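Probable mannosyltransferase KTR4 (Saccharomyces cerevisiae, PDB 5A07) is a probable glycosyltransferase of the GT-A clan, modelled with guanosine-5'-diphosphate and a manganese ion. Local coordinates at residues L99-G105 with D244-F248; K254-V259 with T319-D325; F293-K297 with S359-L364. All blocks are in the same frame, centred on the assembly; numbering follows the deposited sequence.

Overall arrangement
The three contacts lie at different depths, and their chemistry differs accordingly. Contact 1, only partly buried, its centre about 20 Å from that of the chain, joins a loop to the start of helix 245-251 through two side-chain-to-backbone hydrogen bonds. Contact 2, nearest the middle, pairs two strands of the mixed sheet by backbone bonds and adds a buried tyrosine-glutamate pair. Contact 3, buried farther out between two helices, has no hydrogen bond across it and rests on side-chain packing. I323 of contact 2 packs on V245 and F246 of contact 1, while I255 and Y256 touch L362 of contact 3. Contacts 1 and 3 do not meet, their nearest atoms being about 14 Å apart.

Contact 1: residues L99-G105 with D244-F248; sequences LAGKAKG and DVFQF
The type II turn L99-K102 and the residues that follow, with an inverse gamma turn centred on K104, run past the first turn of the helix that begins at V245, with A100 nearest D244 and A103 nearest Q247. Two side chains of the helix start read the backbone of this loop. With CG anti to the backbone nitrogen (chi1 -173°), the D244 carboxylate lies between loop and helix: OD2 takes the N-H of G101 at 2.9 Å in a nearly straight bond, while OD1 accepts the capping bond from Q247 N at 2.9 Å, met from above the carboxylate plane. OD2 is also bonded to the hydroxyl of Y136. The Q247 chain bends at chi2 (-71°) and brings NE2 to L99 O at 3.0 Å, in the plane of the carbonyl and on one of its lone pairs. That oxygen already accepts from K102 N within the turn, so two donors grip it. Beyond the polar pair, A103 CB rests 3.5 Å from F246 CB and also touches the amide carbon of Q247. The F246 ring reaches G105, whose CA sits 3.6 Å from CE2 at the entrance to strand 105-110, and Y136 meets the ring edge-to-face. Here the side chain of an N-cap aspartate serves helix and loop together, tying the lead-in to a parallel strand of the GT-A fold to helix 245-251.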
# COMPACT_ATOMS: atom_id res chain seq x y z
N LEU B 99 -14.77 23.13 3.26
CA LEU B 99 -13.79 22.14 3.72
C LEU B 99 -12.78 21.70 2.66
O LEU B 99 -11.88 20.91 2.95
CB LEU B 99 -14.52 20.94 4.30
CG LEU B 99 -15.35 21.23 5.59
CD1 LEU B 99 -16.22 20.01 5.93
CD2 LEU B 99 -14.43 21.58 6.73
N ALA B 100 -12.95 22.12 1.41
CA ALA B 100 -12.08 21.62 0.35
C ALA B 100 -10.68 22.10 0.58
O ALA B 100 -10.42 23.28 0.79
CB ALA B 100 -12.55 22.11 -0.99
N GLY B 101 -9.75 21.19 0.59
CA GLY B 101 -8.36 21.60 0.71
C GLY B 101 -7.93 21.72 2.13
O GLY B 101 -6.76 22.04 2.37
N LYS B 102 -8.81 21.49 3.09
CA LYS B 102 -8.50 21.86 4.48
C LYS B 102 -8.05 20.73 5.32
O LYS B 102 -7.73 20.95 6.47
CB LYS B 102 -9.69 22.48 5.22
CG LYS B 102 -10.36 23.65 4.52
CD LYS B 102 -9.36 24.57 3.85
CE LYS B 102 -8.83 25.55 4.83
NZ LYS B 102 -9.88 26.59 4.92
N ALA B 103 -7.99 19.50 4.80
CA ALA B 103 -7.43 18.45 5.58
C ALA B 103 -5.98 18.68 5.80
O ALA B 103 -5.30 19.37 5.01
CB ALA B 103 -7.69 17.11 4.91
N LYS B 104 -5.44 18.11 6.87
CA LYS B 104 -4.00 18.21 7.11
C LYS B 104 -3.24 17.09 6.35
O LYS B 104 -2.85 16.07 6.92
CB LYS B 104 -3.64 18.09 8.60
CG LYS B 104 -4.45 18.91 9.52
CD LYS B 104 -4.14 20.33 9.49
CE LYS B 104 -4.39 20.90 10.90
NZ LYS B 104 -4.70 22.35 10.69
N GLY B 105 -3.06 17.31 5.05
CA GLY B 105 -2.60 16.28 4.17
C GLY B 105 -1.62 16.83 3.17
O GLY B 105 -1.64 18.05 2.87
N ASP B 244 -12.83 15.72 -2.32
CA ASP B 244 -11.60 15.77 -1.49
C ASP B 244 -11.36 14.42 -0.82
O ASP B 244 -12.16 13.97 -0.01
CB ASP B 244 -11.74 16.88 -0.46
CG ASP B 244 -10.48 17.15 0.33
OD1 ASP B 244 -9.79 16.21 0.78
OD2 ASP B 244 -10.13 18.34 0.49
N VAL B 245 -10.29 13.75 -1.22
CA VAL B 245 -10.01 12.40 -0.83
C VAL B 245 -9.64 12.30 0.62
O VAL B 245 -10.14 11.45 1.34
CB VAL B 245 -8.90 11.80 -1.73
CG1 VAL B 245 -8.39 10.47 -1.24
CG2 VAL B 245 -9.44 11.60 -3.13
N PHE B 246 -8.79 13.20 1.08
CA PHE B 246 -8.48 13.23 2.53
C PHE B 246 -9.71 13.49 3.38
O PHE B 246 -9.89 12.86 4.44
CB PHE B 246 -7.38 14.24 2.86
CG PHE B 246 -6.07 14.01 2.17
CD1 PHE B 246 -5.52 12.77 2.07
CD2 PHE B 246 -5.32 15.07 1.74
CE1 PHE B 246 -4.27 12.59 1.53
CE2 PHE B 246 -4.07 14.87 1.16
CZ PHE B 246 -3.55 13.62 1.06
N GLN B 247 -10.55 14.39 2.96
CA GLN B 247 -11.79 14.67 3.74
C GLN B 247 -12.74 13.48 3.70
O GLN B 247 -13.44 13.24 4.66
CB GLN B 247 -12.53 15.97 3.28
CG GLN B 247 -11.70 17.23 3.50
CD GLN B 247 -11.54 17.65 4.97
OE1 GLN B 247 -11.49 16.83 5.84
NE2 GLN B 247 -11.45 18.96 5.21
N PHE B 248 -12.80 12.74 2.57
CA PHE B 248 -13.56 11.53 2.52
C PHE B 248 -13.06 10.53 3.54
O PHE B 248 -13.85 9.92 4.30
CB PHE B 248 -13.54 10.92 1.11
CG PHE B 248 -14.01 9.53 1.07
CD1 PHE B 248 -15.36 9.24 0.98
CD2 PHE B 248 -13.10 8.47 1.16
CE1 PHE B 248 -15.83 7.93 1.01
CE2 PHE B 248 -13.55 7.14 1.14
CZ PHE B 248 -14.92 6.87 1.09

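Contact 2: residues K254-V259 with T319-D325; sequences KIYGFV and TNFEIVD
G257 and I323 form a hydrogen-bonded antiparallel pair: G257 N donates to I323 O at 2.8 Å, and I323 N donates back to G257 O at 3.0 Å. A third rung, D325 N to I255 O at 3.0 Å, is less regular, its donor standing 43° out of the carbonyl plane. Between them Y256 and V324 make a non-hydrogen-bonded pair whose side chains share a face, V324 CB lying against CD1 of the tyrosine ring. With CG anti to the backbone nitrogen (chi1 -167°), the Y256 ring runs along the neighbouring strand toward E322, and its hydroxyl donates to E322 OE1 at 2.7 Å. The acceptor lies at the ring's edge, and the carboxylate plane stands 88° from the ring plane. A water bridges the same hydroxyl to F321 O.

These strands belong to the mixed central sheet of a GT-A fold, strand 322-325 running antiparallel to both 256-262 and 227-230. On the other face of the sheet from Y256, I323 packs against F246 and M249 of helix 245-251. Where strand 256-262 is interrupted, V259 CG1 lies over one face of the F321 ring, 4.1 Å from its centroid and offset toward the rim, a CH-pi contact.

The outer shell is largely charged. E322 OE2 forms salt bridges with R230 and R358, so both carboxylate oxygens are engaged. D325, the N-cap of helix 326-329, pairs through OD1 with K226, and a water joins its OD2 to K254 O. T319, whose CG2 touches the Y256 hydroxyl at 3.4 Å, bonds D354 through OG1; its side chain lies about 7 Å from the bound guanosine-5'-diphosphate.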
# COMPACT_ATOMS: atom_id res chain seq x y z
N LYS B 254 -11.82 6.24 7.63
CA LYS B 254 -10.91 5.38 6.98
C LYS B 254 -9.49 5.75 7.30
O LYS B 254 -9.10 6.91 7.19
CB LYS B 254 -11.12 5.41 5.46
CG LYS B 254 -12.57 5.23 5.06
CD LYS B 254 -13.14 3.91 5.51
CE LYS B 254 -14.59 3.81 4.98
NZ LYS B 254 -15.10 2.57 5.56
N ILE B 255 -8.71 4.75 7.65
CA ILE B 255 -7.31 4.99 7.96
C ILE B 255 -6.36 4.67 6.83
O ILE B 255 -5.18 4.92 6.93
CB ILE B 255 -6.87 4.18 9.19
CG1 ILE B 255 -6.96 2.70 8.96
CG2 ILE B 255 -7.68 4.68 10.43
CD1 ILE B 255 -6.22 1.82 9.99
N TYR B 256 -6.88 4.03 5.76
CA TYR B 256 -5.98 3.58 4.72
C TYR B 256 -6.79 3.42 3.43
O TYR B 256 -7.94 2.94 3.47
CB TYR B 256 -5.32 2.28 5.10
CG TYR B 256 -4.14 1.90 4.19
CD1 TYR B 256 -2.91 2.51 4.35
CD2 TYR B 256 -4.27 0.97 3.21
CE1 TYR B 256 -1.85 2.19 3.54
CE2 TYR B 256 -3.18 0.62 2.41
CZ TYR B 256 -1.97 1.24 2.60
OH TYR B 256 -0.91 0.92 1.82
N GLY B 257 -6.19 3.84 2.34
CA GLY B 257 -6.75 3.68 1.02
C GLY B 257 -5.78 3.03 0.06
O GLY B 257 -4.57 3.39 0.03
N PHE B 258 -6.29 2.08 -0.74
CA PHE B 258 -5.50 1.37 -1.69
C PHE B 258 -6.27 1.20 -2.99
O PHE B 258 -7.49 1.37 -3.05
CB PHE B 258 -5.05 0.00 -1.13
CG PHE B 258 -6.15 -1.06 -1.10
CD1 PHE B 258 -7.03 -1.12 -0.06
CD2 PHE B 258 -6.28 -1.97 -2.12
CE1 PHE B 258 -8.04 -2.08 -0.03
CE2 PHE B 258 -7.30 -2.92 -2.11
CZ PHE B 258 -8.17 -2.95 -1.06
N VAL B 259 -5.53 0.87 -4.03
CA VAL B 259 -6.10 0.52 -5.34
C VAL B 259 -5.84 -0.90 -5.85
O VAL B 259 -6.69 -1.45 -6.64
CB VAL B 259 -5.76 1.53 -6.48
CG1 VAL B 259 -6.38 2.88 -6.25
CG2 VAL B 259 -4.26 1.68 -6.67
N THR B 319 1.74 -0.74 -2.19
CA THR B 319 1.93 0.58 -1.58
C THR B 319 2.53 1.68 -2.47
O THR B 319 2.65 2.81 -2.02
CB THR B 319 2.83 0.48 -0.32
OG1 THR B 319 4.05 -0.16 -0.69
CG2 THR B 319 2.08 -0.34 0.79
N ASN B 320 2.91 1.41 -3.72
CA ASN B 320 3.34 2.53 -4.55
C ASN B 320 2.31 3.64 -4.61
O ASN B 320 2.63 4.79 -4.85
CB ASN B 320 3.87 2.09 -5.91
CG ASN B 320 2.90 1.22 -6.70
OD1 ASN B 320 1.84 1.65 -7.08
ND2 ASN B 320 3.33 0.03 -7.00
N PHE B 321 1.04 3.26 -4.51
CA PHE B 321 -0.06 4.20 -4.21
C PHE B 321 -0.57 3.87 -2.82
O PHE B 321 -0.79 2.71 -2.52
CB PHE B 321 -1.23 3.96 -5.18
CG PHE B 321 -2.54 4.66 -4.77
CD1 PHE B 321 -3.37 4.09 -3.81
CD2 PHE B 321 -2.87 5.85 -5.27
CE1 PHE B 321 -4.56 4.71 -3.43
CE2 PHE B 321 -4.02 6.49 -4.89
CZ PHE B 321 -4.87 5.94 -3.97
N GLU B 322 -0.68 4.84 -1.94
CA GLU B 322 -1.42 4.59 -0.69
C GLU B 322 -1.90 5.96 -0.15
O GLU B 322 -1.22 6.99 -0.35
CB GLU B 322 -0.61 3.78 0.31
CG GLU B 322 0.73 4.39 0.69
CD GLU B 322 1.56 3.58 1.65
OE1 GLU B 322 1.11 2.60 2.33
OE2 GLU B 322 2.73 3.96 1.78
N ILE B 323 -3.11 5.99 0.43
CA ILE B 323 -3.60 7.17 1.17
C ILE B 323 -3.55 6.66 2.63
O ILE B 323 -4.15 5.64 2.95
CB ILE B 323 -5.04 7.48 0.85
CG1 ILE B 323 -5.34 7.59 -0.64
CG2 ILE B 323 -5.44 8.76 1.52
CD1 ILE B 323 -4.55 8.58 -1.33
N VAL B 324 -2.85 7.35 3.50
CA VAL B 324 -2.65 6.81 4.84
C VAL B 324 -2.85 7.87 5.92
O VAL B 324 -2.42 9.03 5.80
CB VAL B 324 -1.34 5.99 4.97
CG1 VAL B 324 -0.17 6.76 4.53
CG2 VAL B 324 -1.19 5.48 6.41
N ASP B 325 -3.57 7.45 6.95
CA ASP B 325 -3.80 8.21 8.15
C ASP B 325 -2.59 7.95 9.04
O ASP B 325 -2.41 6.88 9.61
CB ASP B 325 -5.12 7.78 8.80
CG ASP B 325 -5.51 8.58 10.08
OD1 ASP B 325 -4.60 9.24 10.66
OD2 ASP B 325 -6.72 8.58 10.45
O HOH W 1 -8.74 8.84 9.06
O HOH W 2 -1.72 0.58 -1.04
O HOH W 3 -2.67 0.30 -3.83

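Contact 3: residues F293-K297 with S359-L364; sequences FAWLK and SLALAL. With ACT (acetate ion), chain H.
S359, in the middle of helix 354-365, faces W295, its CB 3.9 Å from CH2 on the six-membered ring of the indole. The serine hydroxyl bonds A355 O and F317 N. The L360 side chain starts out away from the partner helix, yet its tip curls back until CD2 lies 3.8 Å from L296 CD2; L272, W273 and Y337 border it. The short helix 293-297 and helix 354-365 pass at 9.7 Å between axes, their directions 140° apart, an oblique, antiparallel-leaning pair in which helix 354-365 lies against the central sheet of the GT-A fold.

At the nearest approach of the backbones stands A363. Its CB rests against the fork of L296, 3.7 Å from both CD1 and CD2, while the rim of the indole meets it nearly in plane, CZ3 at 4.0 Å. W295 reaches there because its CG is anti to the backbone nitrogen (chi1 -178°), and the indole is fixed by NE1 bonding to N261 OD1 and by a stack on F317. L364 closes the row: its CD2 lies 3.7 Å from L296 CD1 and touches the F293 ring at its edge, CE1 being 3.9 Å away. Helix 43-53 packs on both F293 and L364 through L53, and K297 NZ bonds L53 O, Y306 OH and, at 2.9 Å, OXT of an acetate ion probably from the crystallisation liquor.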
# COMPACT_ATOMS: atom_id res chain seq x y z
N PHE B 293 -8.16 -11.19 8.90
CA PHE B 293 -7.44 -12.43 9.12
C PHE B 293 -7.55 -13.44 8.00
O PHE B 293 -6.59 -14.09 7.69
CB PHE B 293 -7.90 -13.08 10.44
CG PHE B 293 -7.78 -12.15 11.61
CD1 PHE B 293 -6.57 -11.60 11.96
CD2 PHE B 293 -8.89 -11.84 12.37
CE1 PHE B 293 -6.46 -10.73 13.05
CE2 PHE B 293 -8.78 -10.98 13.45
CZ PHE B 293 -7.56 -10.40 13.77
N ALA B 294 -8.72 -13.55 7.36
CA ALA B 294 -8.85 -14.44 6.27
C ALA B 294 -7.90 -14.08 5.08
O ALA B 294 -7.28 -14.95 4.44
CB ALA B 294 -10.31 -14.48 5.85
N TRP B 295 -7.80 -12.81 4.81
CA TRP B 295 -6.91 -12.30 3.75
C TRP B 295 -5.47 -12.68 3.98
O TRP B 295 -4.78 -13.06 3.03
CB TRP B 295 -7.06 -10.79 3.69
CG TRP B 295 -6.31 -10.02 2.68
CD1 TRP B 295 -6.42 -10.10 1.33
CD2 TRP B 295 -5.35 -8.99 2.92
NE1 TRP B 295 -5.59 -9.20 0.72
CE2 TRP B 295 -4.95 -8.48 1.67
CE3 TRP B 295 -4.78 -8.46 4.04
CZ2 TRP B 295 -4.00 -7.48 1.53
CZ3 TRP B 295 -3.87 -7.42 3.91
CH2 TRP B 295 -3.49 -6.95 2.66
N LEU B 296 -4.99 -12.64 5.22
CA LEU B 296 -3.64 -13.13 5.55
C LEU B 296 -3.45 -14.67 5.43
O LEU B 296 -2.36 -15.15 5.23
CB LEU B 296 -3.31 -12.75 6.97
CG LEU B 296 -3.41 -11.27 7.32
CD1 LEU B 296 -3.12 -11.03 8.77
CD2 LEU B 296 -2.41 -10.50 6.43
N LYS B 297 -4.53 -15.44 5.50
CA LYS B 297 -4.45 -16.89 5.63
C LYS B 297 -4.95 -17.64 4.42
O LYS B 297 -4.97 -18.86 4.44
CB LYS B 297 -5.24 -17.33 6.86
CG LYS B 297 -4.82 -16.73 8.15
CD LYS B 297 -3.40 -17.04 8.57
CE LYS B 297 -3.10 -18.54 8.56
NZ LYS B 297 -1.70 -18.85 9.06
N SER B 359 1.03 -3.88 5.42
CA SER B 359 -0.21 -4.66 5.21
C SER B 359 -0.47 -5.62 6.40
O SER B 359 -1.61 -5.73 6.84
CB SER B 359 -0.14 -5.47 3.92
OG SER B 359 -0.03 -4.62 2.80
N LEU B 360 0.58 -6.20 6.95
CA LEU B 360 0.42 -7.07 8.15
C LEU B 360 -0.06 -6.30 9.35
O LEU B 360 -0.99 -6.69 10.05
CB LEU B 360 1.74 -7.81 8.50
CG LEU B 360 2.05 -8.90 7.54
CD1 LEU B 360 3.50 -9.35 7.67
CD2 LEU B 360 1.17 -10.10 7.78
N ALA B 361 0.51 -5.11 9.53
CA ALA B 361 0.10 -4.25 10.60
C ALA B 361 -1.36 -3.81 10.44
O ALA B 361 -2.12 -3.81 11.42
CB ALA B 361 0.97 -3.04 10.71
N LEU B 362 -1.72 -3.37 9.24
CA LEU B 362 -3.10 -2.96 9.01
C LEU B 362 -4.09 -4.15 9.25
O LEU B 362 -5.15 -3.99 9.79
CB LEU B 362 -3.24 -2.42 7.59
CG LEU B 362 -2.68 -1.04 7.36
CD1 LEU B 362 -2.53 -0.85 5.84
CD2 LEU B 362 -3.60 0.02 7.94
N ALA B 363 -3.75 -5.32 8.77
CA ALA B 363 -4.67 -6.44 8.84
C ALA B 363 -4.81 -6.97 10.30
O ALA B 363 -5.88 -7.44 10.69
CB ALA B 363 -4.16 -7.55 7.94
N LEU B 364 -3.73 -6.89 11.07
CA LEU B 364 -3.72 -7.45 12.43
C LEU B 364 -4.20 -6.45 13.46
O LEU B 364 -4.90 -6.85 14.43
CB LEU B 364 -2.31 -7.92 12.81
CG LEU B 364 -1.90 -9.12 11.99
CD1 LEU B 364 -0.43 -9.35 12.16
CD2 LEU B 364 -2.67 -10.37 12.35
C ACT H . -0.22 -22.40 9.56
O ACT H . -0.75 -22.89 8.53
OXT ACT H . -0.45 -21.25 10.02
CH3 ACT H . 0.79 -23.26 10.32